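Local coordinates for sugar ABC transporter substrate-binding protein (Treponema pallidum subsp. pallidum, PDB 5U2P) that probably binds a still unidentified small ligand, perhaps a sugar, in the periplasm and delivers it to an ABC transporter, at residues S35-E40 against T84-V89; V89-P94 against G308-K313; A141-K146 against L285-L290; P179-T184 against D261-Y266. All blocks are in the same frame, centred on the assembly; numbering follows the deposited sequence.

Contact 1. Residues S35-E40 against T84-V89; sequences SVLIRE and TAPDVV
Ser35 to Leu37 run parallel to the chain entering strand 88-92, with Val36 paired to Val88 and Leu37 to Val89, and backbone bonds from Val88 N to Ser35 O (3.0 Å) and from Leu37 N to Val88 O (2.9 Å) tie them. Just ahead of this pairing, Ser35 and Asp87 grip each other through both backbone and side chain. The backbone N of Asp87 donates to Ser35 OG at 2.9 Å; a chi1 of 57° tucks that hydroxyl between the serine's own N and carbonyl carbon, facing the donor. In return Ser35 N reaches Asp87 OD2 at 3.0 Å from above the carboxylate plane, and Ser35 OG adds a weak bond to the same oxygen. Beside this polar knot, the Leu37 side chain slants across Pro86, its CB 3.7 Å from Pro86 CG, and also meets Val89 CG1. On the other face of the sheet Val36 and Val88 lie side by side and point the same way, Val36 CG2 standing 4.1 Å from Val88 CB. Arg317 forms a salt bridge to Asp87 OD2 and Ser315 OG bonds Asp87 OD1. With so many donors around it, this buried carboxylate probably stays ionised and helps fix the start of strand 88-92.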
loop_
_atom_site.group_PDB
_atom_site.type_symbol
_atom_site.label_atom_id
_atom_site.label_comp_id
_atom_site.label_asym_id
_atom_site.label_seq_id
_atom_site.Cartn_x
_atom_site.Cartn_y
_atom_site.Cartn_z
ATOM N N SER A 35 -25.915 1.989 15.349
ATOM C CA SER A 35 -26.141 2.375 13.978
ATOM C C SER A 35 -24.800 2.430 13.254
ATOM O O SER A 35 -23.780 2.803 13.834
ATOM C CB SER A 35 -26.853 3.733 13.900
ATOM O OG SER A 35 -26.119 4.726 14.580
ATOM N N VAL A 36 -24.839 2.063 11.981
ATOM C CA VAL A 36 -23.661 2.004 11.136
ATOM C C VAL A 36 -23.916 2.674 9.790
ATOM O O VAL A 36 -24.997 2.556 9.219
ATOM C CB VAL A 36 -23.228 0.538 10.916
ATOM C CG1 VAL A 36 -21.976 0.466 10.073
ATOM C CG2 VAL A 36 -23.013 -0.139 12.253
ATOM N N LEU A 37 -22.911 3.388 9.300
ATOM C CA LEU A 37 -22.918 3.942 7.947
ATOM C C LEU A 37 -21.794 3.288 7.158
ATOM O O LEU A 37 -20.653 3.255 7.615
ATOM C CB LEU A 37 -22.707 5.458 7.963
ATOM C CG LEU A 37 -23.062 6.228 6.698
ATOM C CD1 LEU A 37 -24.566 6.412 6.593
ATOM C CD2 LEU A 37 -22.334 7.568 6.677
ATOM N N ILE A 38 -22.101 2.789 5.973
ATOM C CA ILE A 38 -21.103 2.095 5.159
ATOM C C ILE A 38 -21.329 2.328 3.665
ATOM O O ILE A 38 -22.427 2.686 3.243
ATOM C CB ILE A 38 -21.133 0.583 5.442
ATOM C CG1 ILE A 38 -19.916 -0.109 4.816
ATOM C CG2 ILE A 38 -22.450 -0.025 4.950
ATOM C CD1 ILE A 38 -19.860 -1.589 5.062
ATOM N N ARG A 39 -20.278 2.145 2.870
ATOM C CA ARG A 39 -20.389 2.223 1.418
ATOM C C ARG A 39 -21.153 1.018 0.898
ATOM O O ARG A 39 -20.937 -0.108 1.340
ATOM C CB ARG A 39 -19.006 2.283 0.756
ATOM C CG ARG A 39 -18.278 3.622 0.888
ATOM C CD ARG A 39 -16.923 3.576 0.192
ATOM N NE ARG A 39 -16.007 4.621 0.655
ATOM C CZ ARG A 39 -15.690 5.726 -0.021
ATOM N NH1 ARG A 39 -16.209 5.975 -1.219
ATOM N NH2 ARG A 39 -14.838 6.592 0.510
ATOM N N GLU A 40 -22.048 1.274 -0.045
ATOM C CA GLU A 40 -22.862 0.235 -0.659
ATOM C C GLU A 40 -22.021 -0.972 -1.082
ATOM O O GLU A 40 -22.276 -2.094 -0.649
ATOM C CB GLU A 40 -23.602 0.824 -1.864
ATOM C CG GLU A 40 -24.522 -0.135 -2.595
ATOM C CD GLU A 40 -25.209 0.523 -3.779
ATOM O OE1 GLU A 40 -24.654 1.504 -4.318
ATOM O OE2 GLU A 40 -26.303 0.064 -4.164
ATOM N N THR A 84 -25.686 14.145 12.911
ATOM C CA THR A 84 -26.636 13.042 12.818
ATOM C C THR A 84 -25.970 11.724 12.404
ATOM O O THR A 84 -26.655 10.710 12.249
ATOM C CB THR A 84 -27.754 13.366 11.813
ATOM O OG1 THR A 84 -27.215 13.400 10.489
ATOM C CG2 THR A 84 -28.392 14.714 12.144
ATOM N N ALA A 85 -24.649 11.740 12.232
ATOM C CA ALA A 85 -23.922 10.562 11.747
ATOM C C ALA A 85 -24.181 9.366 12.647
ATOM O O ALA A 85 -24.342 9.537 13.863
ATOM C CB ALA A 85 -22.425 10.830 11.680
ATOM N N PRO A 86 -24.212 8.162 12.056
ATOM C CA PRO A 86 -24.338 6.926 12.849
ATOM C C PRO A 86 -23.194 6.702 13.845
ATOM O O PRO A 86 -22.175 7.383 13.787
ATOM C CB PRO A 86 -24.360 5.840 11.773
ATOM C CG PRO A 86 -25.046 6.505 10.651
ATOM C CD PRO A 86 -24.437 7.886 10.625
ATOM N N ASP A 87 -23.376 5.750 14.757
ATOM C CA ASP A 87 -22.404 5.518 15.832
ATOM C C ASP A 87 -21.055 5.011 15.292
ATOM O O ASP A 87 -19.993 5.348 15.825
ATOM C CB ASP A 87 -22.940 4.502 16.847
ATOM C CG ASP A 87 -24.324 4.848 17.382
ATOM O OD1 ASP A 87 -24.589 6.017 17.718
ATOM O OD2 ASP A 87 -25.149 3.915 17.494
ATOM N N VAL A 88 -21.123 4.156 14.278
ATOM C CA VAL A 88 -19.954 3.595 13.613
ATOM C C VAL A 88 -20.015 3.963 12.137
ATOM O O VAL A 88 -21.058 3.794 11.509
ATOM C CB VAL A 88 -19.883 2.071 13.786
ATOM C CG1 VAL A 88 -18.738 1.470 12.963
ATOM C CG2 VAL A 88 -19.726 1.752 15.257
ATOM N N VAL A 89 -18.912 4.481 11.595
ATOM C CA VAL A 89 -18.887 4.912 10.197
ATOM C C VAL A 89 -17.662 4.351 9.492
ATOM O O VAL A 89 -16.558 4.302 10.055
ATOM C CB VAL A 89 -18.951 6.466 10.074
ATOM C CG1 VAL A 89 -20.247 6.972 10.674
ATOM C CG2 VAL A 89 -17.752 7.145 10.743
#

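Contact 2. Residues V89-P94 against G308-K313; sequences VEVSLP and GLAVHK
Ala310 sets its methyl on the same face of the sheet as Val89 and Val91, and the two valines approach it differently. Val91 leans in with CG1, 3.9 Å from Ala310 CB, and a chi1 of -65° places that branch beside the valine's own N while turning Val91 CG2 toward the Gly308 carbonyl, 3.6 Å from Gly308 O. Val89 uses its CG2 branch and stays further off, 4.3 Å from Ala310 CB. Further along this face Gly308 has no side chain, and Leu93 folds back from beyond the strand end to bring Leu93 CD1 to 4.1 Å from Gly308 CA.

The backbones are antiparallel, with two bonds between Val89 and Ala310 and two between Val91 and Gly308. Gly308 O receives Val91 N at 2.8 Å, tilted 30° from the carbonyl plane. A CA-H...O contact from Glu90 joins it, Glu90 CA lying 3.2 Å from Gly308 O. Strand 307-311 thus runs against its neighbour in a sheet of order 2-1-3-5-4, the arrangement of type II periplasmic binding proteins, in which a strand returning from the other lobe is slotted in beside the third.

The opposite face carries Glu90 and Leu309. Leu309 brings CD2 up to Glu90 CA at 4.3 Å, while the extended Glu90 chain passes Gly308 O with its CG and carries the carboxylate away from the pair. There OE2 takes bonds from His42 and Gln307, and OE1 accepts the backbone N of Arg39. Leu328 of helix 318-329 packs against Leu309; on the valine face, Tyr72 and Leu76 of helix 72-81 touch Val89.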
loop_
_atom_site.group_PDB
_atom_site.type_symbol
_atom_site.label_atom_id
_atom_site.label_comp_id
_atom_site.label_asym_id
_atom_site.label_seq_id
_atom_site.Cartn_x
_atom_site.Cartn_y
_atom_site.Cartn_z
ATOM N N VAL A 89 -18.912 4.481 11.595
ATOM C CA VAL A 89 -18.887 4.912 10.197
ATOM C C VAL A 89 -17.662 4.351 9.492
ATOM O O VAL A 89 -16.558 4.302 10.055
ATOM C CB VAL A 89 -18.951 6.466 10.074
ATOM C CG1 VAL A 89 -20.247 6.972 10.674
ATOM C CG2 VAL A 89 -17.752 7.145 10.743
ATOM N N GLU A 90 -17.859 3.913 8.253
ATOM C CA GLU A 90 -16.751 3.526 7.400
ATOM C C GLU A 90 -15.900 4.751 7.051
ATOM O O GLU A 90 -16.432 5.824 6.760
ATOM C CB GLU A 90 -17.243 2.839 6.110
ATOM C CG GLU A 90 -16.080 2.439 5.225
ATOM C CD GLU A 90 -16.473 1.817 3.906
ATOM O OE1 GLU A 90 -17.668 1.553 3.686
ATOM O OE2 GLU A 90 -15.557 1.587 3.087
ATOM N N VAL A 91 -14.583 4.586 7.108
ATOM C CA VAL A 91 -13.659 5.643 6.727
ATOM C C VAL A 91 -12.574 5.083 5.833
ATOM O O VAL A 91 -12.274 3.900 5.865
ATOM C CB VAL A 91 -13.000 6.327 7.959
ATOM C CG1 VAL A 91 -14.059 7.056 8.800
ATOM C CG2 VAL A 91 -12.240 5.311 8.803
ATOM N N SER A 92 -11.995 5.967 5.026
ATOM C CA SER A 92 -10.838 5.647 4.213
ATOM C C SER A 92 -9.557 6.007 4.957
ATOM O O SER A 92 -9.312 7.172 5.283
ATOM C CB SER A 92 -10.899 6.392 2.877
ATOM O OG SER A 92 -11.962 5.896 2.072
ATOM N N LEU A 93 -8.762 4.987 5.238
ATOM C CA LEU A 93 -7.459 5.150 5.860
ATOM C C LEU A 93 -6.432 5.313 4.748
ATOM O O LEU A 93 -6.649 4.809 3.653
ATOM C CB LEU A 93 -7.130 3.937 6.739
ATOM C CG LEU A 93 -8.109 3.778 7.916
ATOM C CD1 LEU A 93 -8.033 2.376 8.520
ATOM C CD2 LEU A 93 -7.866 4.834 8.991
ATOM N N PRO A 94 -5.312 6.012 5.019
ATOM C CA PRO A 94 -4.991 6.640 6.307
ATOM C C PRO A 94 -5.517 8.067 6.462
ATOM O O PRO A 94 -5.515 8.597 7.578
ATOM C CB PRO A 94 -3.460 6.629 6.320
ATOM C CG PRO A 94 -3.077 6.728 4.874
ATOM C CD PRO A 94 -4.157 6.001 4.102
ATOM N N GLY A 308 -11.776 1.239 6.974
ATOM C CA GLY A 308 -11.879 1.012 8.403
ATOM C C GLY A 308 -13.201 1.477 8.963
ATOM O O GLY A 308 -13.973 2.146 8.284
ATOM N N LEU A 309 -13.454 1.107 10.209
ATOM C CA LEU A 309 -14.671 1.471 10.917
ATOM C C LEU A 309 -14.266 2.375 12.072
ATOM O O LEU A 309 -13.532 1.945 12.959
ATOM C CB LEU A 309 -15.401 0.228 11.441
ATOM C CG LEU A 309 -15.877 -0.768 10.407
ATOM C CD1 LEU A 309 -16.412 -2.019 11.126
ATOM C CD2 LEU A 309 -16.945 -0.154 9.539
ATOM N N ALA A 310 -14.719 3.624 12.046
ATOM C CA ALA A 310 -14.469 4.564 13.136
ATOM C C ALA A 310 -15.706 4.750 14.000
ATOM O O ALA A 310 -16.824 4.516 13.544
ATOM C CB ALA A 310 -14.017 5.924 12.584
ATOM N N VAL A 311 -15.492 5.220 15.228
ATOM C CA VAL A 311 -16.582 5.576 16.144
ATOM C C VAL A 311 -16.809 7.091 16.151
ATOM O O VAL A 311 -15.879 7.869 16.345
ATOM C CB VAL A 311 -16.293 5.096 17.575
ATOM C CG1 VAL A 311 -17.470 5.414 18.516
ATOM C CG2 VAL A 311 -16.040 3.591 17.586
ATOM N N HIS A 312 -18.056 7.478 15.897
ATOM C CA HIS A 312 -18.481 8.876 15.964
ATOM C C HIS A 312 -18.393 9.394 17.396
ATOM O O HIS A 312 -19.070 8.899 18.292
ATOM C CB HIS A 312 -19.905 8.991 15.445
ATOM C CG HIS A 312 -20.427 10.396 15.368
ATOM N ND1 HIS A 312 -21.770 10.686 15.493
ATOM C CD2 HIS A 312 -19.806 11.578 15.142
ATOM C CE1 HIS A 312 -21.952 11.989 15.366
ATOM N NE2 HIS A 312 -20.776 12.555 15.156
ATOM N N LYS A 313 -17.544 10.394 17.573
ATOM C CA LYS A 313 -17.188 10.949 18.875
ATOM C C LYS A 313 -18.390 11.484 19.631
ATOM O O LYS A 313 -18.461 11.362 20.854
ATOM C CB LYS A 313 -16.163 12.072 18.671
ATOM C CG LYS A 313 -15.490 12.546 19.930
ATOM C CD LYS A 313 -14.339 13.506 19.625
ATOM C CE LYS A 313 -13.619 13.901 20.905
ATOM N NZ LYS A 313 -12.435 14.750 20.649
#

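Contact 3. Residues A141-K146 against L285-L290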
loop_
_atom_site.group_PDB
_atom_site.type_symbol
_atom_site.label_atom_id
_atom_site.label_comp_id
_atom_site.label_asym_id
_atom_site.label_seq_id
_atom_site.Cartn_x
_atom_site.Cartn_y
_atom_site.Cartn_z
ATOM N N ALA A 141 7.281 -5.352 -3.736
ATOM C CA ALA A 141 8.458 -6.172 -3.553
ATOM C C ALA A 141 9.088 -6.543 -4.900
ATOM O O ALA A 141 8.490 -6.344 -5.962
ATOM C CB ALA A 141 8.081 -7.433 -2.754
ATOM N N LEU A 142 10.286 -7.103 -4.828
ATOM C CA LEU A 142 10.976 -7.692 -5.970
ATOM C C LEU A 142 10.573 -9.143 -6.074
ATOM O O LEU A 142 10.937 -9.964 -5.231
ATOM C CB LEU A 142 12.485 -7.559 -5.798
ATOM C CG LEU A 142 13.336 -8.027 -6.981
ATOM C CD1 LEU A 142 13.104 -7.163 -8.217
ATOM C CD2 LEU A 142 14.812 -8.013 -6.576
ATOM N N PHE A 143 9.798 -9.448 -7.099
ATOM C CA PHE A 143 9.369 -10.806 -7.371
ATOM C C PHE A 143 10.254 -11.401 -8.452
ATOM O O PHE A 143 10.589 -10.732 -9.433
ATOM C CB PHE A 143 7.911 -10.806 -7.776
ATOM C CG PHE A 143 7.007 -10.308 -6.698
ATOM C CD1 PHE A 143 6.626 -11.145 -5.667
ATOM C CD2 PHE A 143 6.580 -8.997 -6.673
ATOM C CE1 PHE A 143 5.807 -10.699 -4.654
ATOM C CE2 PHE A 143 5.757 -8.542 -5.675
ATOM C CZ PHE A 143 5.374 -9.397 -4.651
ATOM N N TYR A 144 10.677 -12.639 -8.255
ATOM C CA TYR A 144 11.571 -13.263 -9.206
ATOM C C TYR A 144 11.243 -14.724 -9.451
ATOM O O TYR A 144 10.590 -15.400 -8.636
ATOM C CB TYR A 144 13.017 -13.124 -8.755
ATOM C CG TYR A 144 13.375 -13.812 -7.460
ATOM C CD1 TYR A 144 13.212 -13.165 -6.245
ATOM C CD2 TYR A 144 13.901 -15.105 -7.452
ATOM C CE1 TYR A 144 13.551 -13.780 -5.047
ATOM C CE2 TYR A 144 14.251 -15.723 -6.259
ATOM C CZ TYR A 144 14.070 -15.056 -5.064
ATOM O OH TYR A 144 14.399 -15.641 -3.870
ATOM N N ASN A 145 11.666 -15.165 -10.625
ATOM C CA ASN A 145 11.472 -16.534 -11.083
ATOM C C ASN A 145 12.608 -17.417 -10.569
ATOM O O ASN A 145 13.710 -17.409 -11.127
ATOM C CB ASN A 145 11.401 -16.578 -12.613
ATOM C CG ASN A 145 11.054 -17.959 -13.137
ATOM O OD1 ASN A 145 11.370 -18.965 -12.505
ATOM N ND2 ASN A 145 10.381 -18.015 -14.285
ATOM N N LYS A 146 12.320 -18.174 -9.511
ATOM C CA LYS A 146 13.322 -19.005 -8.833
ATOM C C LYS A 146 13.996 -20.013 -9.766
ATOM O O LYS A 146 15.173 -20.322 -9.596
ATOM C CB LYS A 146 12.684 -19.765 -7.672
ATOM C CG LYS A 146 12.366 -18.956 -6.440
ATOM C CD LYS A 146 11.830 -19.859 -5.335
ATOM C CE LYS A 146 11.739 -19.132 -4.009
ATOM N NZ LYS A 146 11.224 -20.015 -2.926
ATOM N N LEU A 285 7.905 -18.791 -7.732
ATOM C CA LEU A 285 8.105 -17.363 -7.550
ATOM C C LEU A 285 8.702 -17.090 -6.186
ATOM O O LEU A 285 8.245 -17.633 -5.186
ATOM C CB LEU A 285 6.765 -16.636 -7.697
ATOM C CG LEU A 285 6.741 -15.192 -8.180
ATOM C CD1 LEU A 285 7.235 -15.137 -9.596
ATOM C CD2 LEU A 285 5.327 -14.629 -8.100
ATOM N N GLY A 286 9.717 -16.239 -6.147
ATOM C CA GLY A 286 10.251 -15.738 -4.896
ATOM C C GLY A 286 9.969 -14.256 -4.770
ATOM O O GLY A 286 9.627 -13.607 -5.764
ATOM N N ALA A 287 10.086 -13.731 -3.553
ATOM C CA ALA A 287 9.865 -12.306 -3.285
ATOM C C ALA A 287 10.804 -11.794 -2.202
ATOM O O ALA A 287 10.856 -12.340 -1.097
ATOM C CB ALA A 287 8.432 -12.056 -2.871
ATOM N N CYS A 288 11.499 -10.707 -2.495
ATOM C CA CYS A 288 12.439 -10.130 -1.545
ATOM C C CYS A 288 12.414 -8.618 -1.614
ATOM O O CYS A 288 11.773 -8.024 -2.486
ATOM C CB CYS A 288 13.851 -10.640 -1.825
ATOM S SG CYS A 288 14.472 -10.167 -3.453
ATOM N N VAL A 289 13.108 -7.997 -0.670
ATOM C CA VAL A 289 13.269 -6.554 -0.653
ATOM C C VAL A 289 14.012 -6.091 -1.887
ATOM O O VAL A 289 14.956 -6.747 -2.327
ATOM C CB VAL A 289 14.023 -6.111 0.608
ATOM C CG1 VAL A 289 14.578 -4.696 0.466
ATOM C CG2 VAL A 289 13.094 -6.216 1.798
ATOM N N LEU A 290 13.595 -4.964 -2.455
ATOM C CA LEU A 290 14.361 -4.375 -3.554
ATOM C C LEU A 290 15.510 -3.552 -2.986
ATOM O O LEU A 290 15.275 -2.489 -2.401
ATOM C CB LEU A 290 13.478 -3.499 -4.439
ATOM C CG LEU A 290 14.193 -2.830 -5.623
ATOM C CD1 LEU A 290 14.406 -3.789 -6.797
ATOM C CD2 LEU A 290 13.404 -1.635 -6.047
#
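Tyr144 O is held by two groups of the facing strand. Gly286 N bonds Tyr144 O at 2.8 Å, lying in the carbonyl plane, and Leu285 adds a CA-H...O contact, Leu285 CA 3.3 Å from Tyr144 O. The reverse bond, Tyr144 N to Gly286 O, is less well aligned, the donor standing 36° above the carbonyl plane. A chi1 of 63° swings the tyrosine ring across the partner strand, where it lies with one face on Gly286 in a CH-pi contact, CA 4.0 Å from the ring centroid. Gly286 has no side chain to keep the ring off. Lys146, extended, crosses the same glycine with CE 3.8 Å from Gly286 CA.

This is an antiparallel pairing in the mixed sheet of the second lobe, where strand 138-145 also has 263-267 as a partner before Asn145 caps helix 146-151. Cys288 SG approaches the Tyr144 ring obliquely and meets Leu142 CD2 at 3.8 Å; Leu142 CD1 goes on to meet Leu290 CD1, the two leucines crossing nearly at right angles. On the other face Ala287 CB presses against Phe143 CE1 at 3.5 Å, and Leu285 and Phe143 both pack on Ala273 of helix 270-279. Tyr144 OH bonds Glu156 OE1, and the Tyr144 ring stacks with Phe149.

Contact 4. Residues P179-T184 against D261-Y266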
loop_
_atom_site.group_PDB
_atom_site.type_symbol
_atom_site.label_atom_id
_atom_site.label_comp_id
_atom_site.label_asym_id
_atom_site.label_seq_id
_atom_site.Cartn_x
_atom_site.Cartn_y
_atom_site.Cartn_z
ATOM N N PRO A 179 15.737 -8.026 -17.782
ATOM C CA PRO A 179 16.280 -8.284 -16.447
ATOM C C PRO A 179 15.316 -7.862 -15.339
ATOM O O PRO A 179 14.982 -8.680 -14.481
ATOM C CB PRO A 179 17.570 -7.435 -16.417
ATOM C CG PRO A 179 17.828 -7.024 -17.852
ATOM C CD PRO A 179 16.452 -6.924 -18.448
ATOM N N LEU A 180 14.888 -6.601 -15.364
ATOM C CA LEU A 180 13.971 -6.065 -14.352
ATOM C C LEU A 180 12.787 -5.373 -15.015
ATOM O O LEU A 180 12.903 -4.261 -15.519
ATOM C CB LEU A 180 14.685 -5.084 -13.417
ATOM C CG LEU A 180 13.862 -4.450 -12.290
ATOM C CD1 LEU A 180 13.303 -5.504 -11.368
ATOM C CD2 LEU A 180 14.701 -3.447 -11.495
ATOM N N ALA A 181 11.645 -6.045 -14.986
ATOM C CA ALA A 181 10.417 -5.546 -15.559
ATOM C C ALA A 181 9.605 -4.683 -14.586
ATOM O O ALA A 181 9.562 -4.929 -13.360
ATOM C CB ALA A 181 9.571 -6.724 -16.046
ATOM N N LEU A 182 8.966 -3.673 -15.166
ATOM C CA LEU A 182 8.093 -2.719 -14.474
ATOM C C LEU A 182 6.812 -2.582 -15.264
ATOM O O LEU A 182 6.826 -2.681 -16.494
ATOM C CB LEU A 182 8.776 -1.349 -14.342
ATOM C CG LEU A 182 10.152 -1.338 -13.684
ATOM C CD1 LEU A 182 10.757 0.049 -13.769
ATOM C CD2 LEU A 182 10.083 -1.781 -12.214
ATOM N N SER A 183 5.707 -2.359 -14.566
ATOM C CA SER A 183 4.419 -2.169 -15.204
ATOM C C SER A 183 3.889 -0.758 -15.007
ATOM O O SER A 183 4.202 -0.065 -14.028
ATOM C CB SER A 183 3.411 -3.199 -14.674
ATOM O OG SER A 183 3.199 -3.067 -13.299
ATOM N N THR A 184 3.057 -0.334 -15.946
ATOM C CA THR A 184 2.571 1.034 -15.956
ATOM C C THR A 184 1.605 1.290 -14.812
ATOM O O THR A 184 0.868 0.393 -14.408
ATOM C CB THR A 184 1.876 1.361 -17.295
ATOM O OG1 THR A 184 1.650 2.771 -17.383
ATOM C CG2 THR A 184 0.558 0.639 -17.424
ATOM N N ASP A 261 8.458 -17.273 -18.978
ATOM C CA ASP A 261 9.878 -17.248 -18.624
ATOM C C ASP A 261 10.645 -16.181 -19.416
ATOM O O ASP A 261 11.824 -16.358 -19.736
ATOM C CB ASP A 261 10.541 -18.631 -18.847
ATOM C CG ASP A 261 10.041 -19.714 -17.895
ATOM O OD1 ASP A 261 9.266 -19.444 -16.957
ATOM O OD2 ASP A 261 10.463 -20.869 -18.080
ATOM N N ARG A 262 9.985 -15.066 -19.728
ATOM C CA ARG A 262 10.632 -13.984 -20.480
ATOM C C ARG A 262 11.061 -12.820 -19.582
ATOM O O ARG A 262 11.645 -11.839 -20.068
ATOM C CB ARG A 262 9.698 -13.477 -21.574
ATOM C CG ARG A 262 9.451 -14.464 -22.656
ATOM C CD ARG A 262 8.333 -14.012 -23.542
ATOM N NE ARG A 262 8.012 -15.062 -24.492
ATOM C CZ ARG A 262 6.981 -15.040 -25.329
ATOM N NH1 ARG A 262 6.141 -14.015 -25.340
ATOM N NH2 ARG A 262 6.785 -16.070 -26.134
ATOM N N ILE A 263 10.773 -12.939 -18.283
ATOM C CA ILE A 263 11.158 -11.947 -17.267
ATOM C C ILE A 263 11.760 -12.594 -16.012
ATOM O O ILE A 263 11.120 -13.415 -15.352
ATOM C CB ILE A 263 9.951 -11.123 -16.785
ATOM C CG1 ILE A 263 9.236 -10.463 -17.951
ATOM C CG2 ILE A 263 10.396 -10.074 -15.719
ATOM C CD1 ILE A 263 7.942 -9.778 -17.528
ATOM N N ALA A 264 12.961 -12.173 -15.650
ATOM C CA ALA A 264 13.641 -12.729 -14.482
ATOM C C ALA A 264 13.084 -12.154 -13.198
ATOM O O ALA A 264 12.828 -12.888 -12.237
ATOM C CB ALA A 264 15.134 -12.461 -14.566
ATOM N N MET A 265 12.906 -10.839 -13.201
ATOM C CA MET A 265 12.508 -10.074 -12.028
ATOM C C MET A 265 11.433 -9.051 -12.393
ATOM O O MET A 265 11.487 -8.441 -13.451
ATOM C CB MET A 265 13.708 -9.342 -11.427
ATOM C CG MET A 265 14.767 -10.237 -10.847
ATOM S SD MET A 265 16.138 -9.299 -10.166
ATOM C CE MET A 265 16.867 -8.644 -11.662
ATOM N N TYR A 266 10.478 -8.872 -11.488
ATOM C CA TYR A 266 9.453 -7.848 -11.614
ATOM C C TYR A 266 9.393 -7.090 -10.300
ATOM O O TYR A 266 9.327 -7.710 -9.253
ATOM C CB TYR A 266 8.085 -8.470 -11.946
ATOM C CG TYR A 266 6.966 -7.464 -11.791
ATOM C CD1 TYR A 266 6.743 -6.491 -12.759
ATOM C CD2 TYR A 266 6.191 -7.437 -10.648
ATOM C CE1 TYR A 266 5.713 -5.556 -12.605
ATOM C CE2 TYR A 266 5.193 -6.509 -10.483
ATOM C CZ TYR A 266 4.963 -5.571 -11.461
ATOM O OH TYR A 266 3.960 -4.664 -11.249
#
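Ala181 and Ile263 make the tightest join here, with Ala181 CB and Ile263 CG2 only 3.5 Å apart, closer than usual for two carbons. Next to them Ala181 N gives a nearly straight bond to Met265 O at 2.8 Å, and Ala181 O in turn receives the CA-H of Tyr266. With CG anti to the backbone N (chi1 168°), the Tyr266 ring is sent alongside residues 181-183, its CD1 passing 3.3 Å from Ala181 O. Ser183 OG meets the ring at its edge, in plane, and shares a 2.7 Å hydrogen bond with Tyr266 OH.

The pairing is parallel, Leu180 with Met265 and Ala181 with Tyr266, and brings strand 178-181 alongside 263-267 in the sheet that also holds 138-145. Both strands are interrupted: the chain turns a corner at Pro179-Leu180 and again at Ala264.

Where these two corners meet, the grip slackens. Met265 N points poorly at Pro179 O, a weak bond of 3.3 Å bent to 125°. The Met265 side chain, bent at its last torsion, brings CE to 3.4 Å from Pro179 O, with CB equally near. Leu180 and Met265 pass each other at a slant, Leu180 CD1 3.9 Å from Met265 CB. Further back, neither Asp261 nor Arg262 reaches 179-184 with its side chain: Arg262 is exposed, though its backbone still bonds Val178, and Asp261, partly exposed, ends helix 251-258 as the C-prime residue of a Schellman motif, its OD1 in a salt bridge with Arg280.

In the fold
All four contacts are buried strand pairings, two in each lobe. Contacts 1 and 2 share strand 88-92, which is flanked by a parallel and an antiparallel neighbour; a backbone bond between Asp87 O and His312 N helps stitch the two together. Contacts 3 and 4 lie across the chain's centre, about 34 Å from contact 2 between centres for contact 3 and 38 Å for contact 4. Strands 138-145 and 263-267 join them through Phe143 O to Tyr266 N. Their chemistry differs: contact 1 turns on a buried carboxylate, contact 2 on small aliphatic groups, contact 3 on an aromatic ring over glycine, and contact 4 on a hydroxyl pair at one end and a weakened corner at the other.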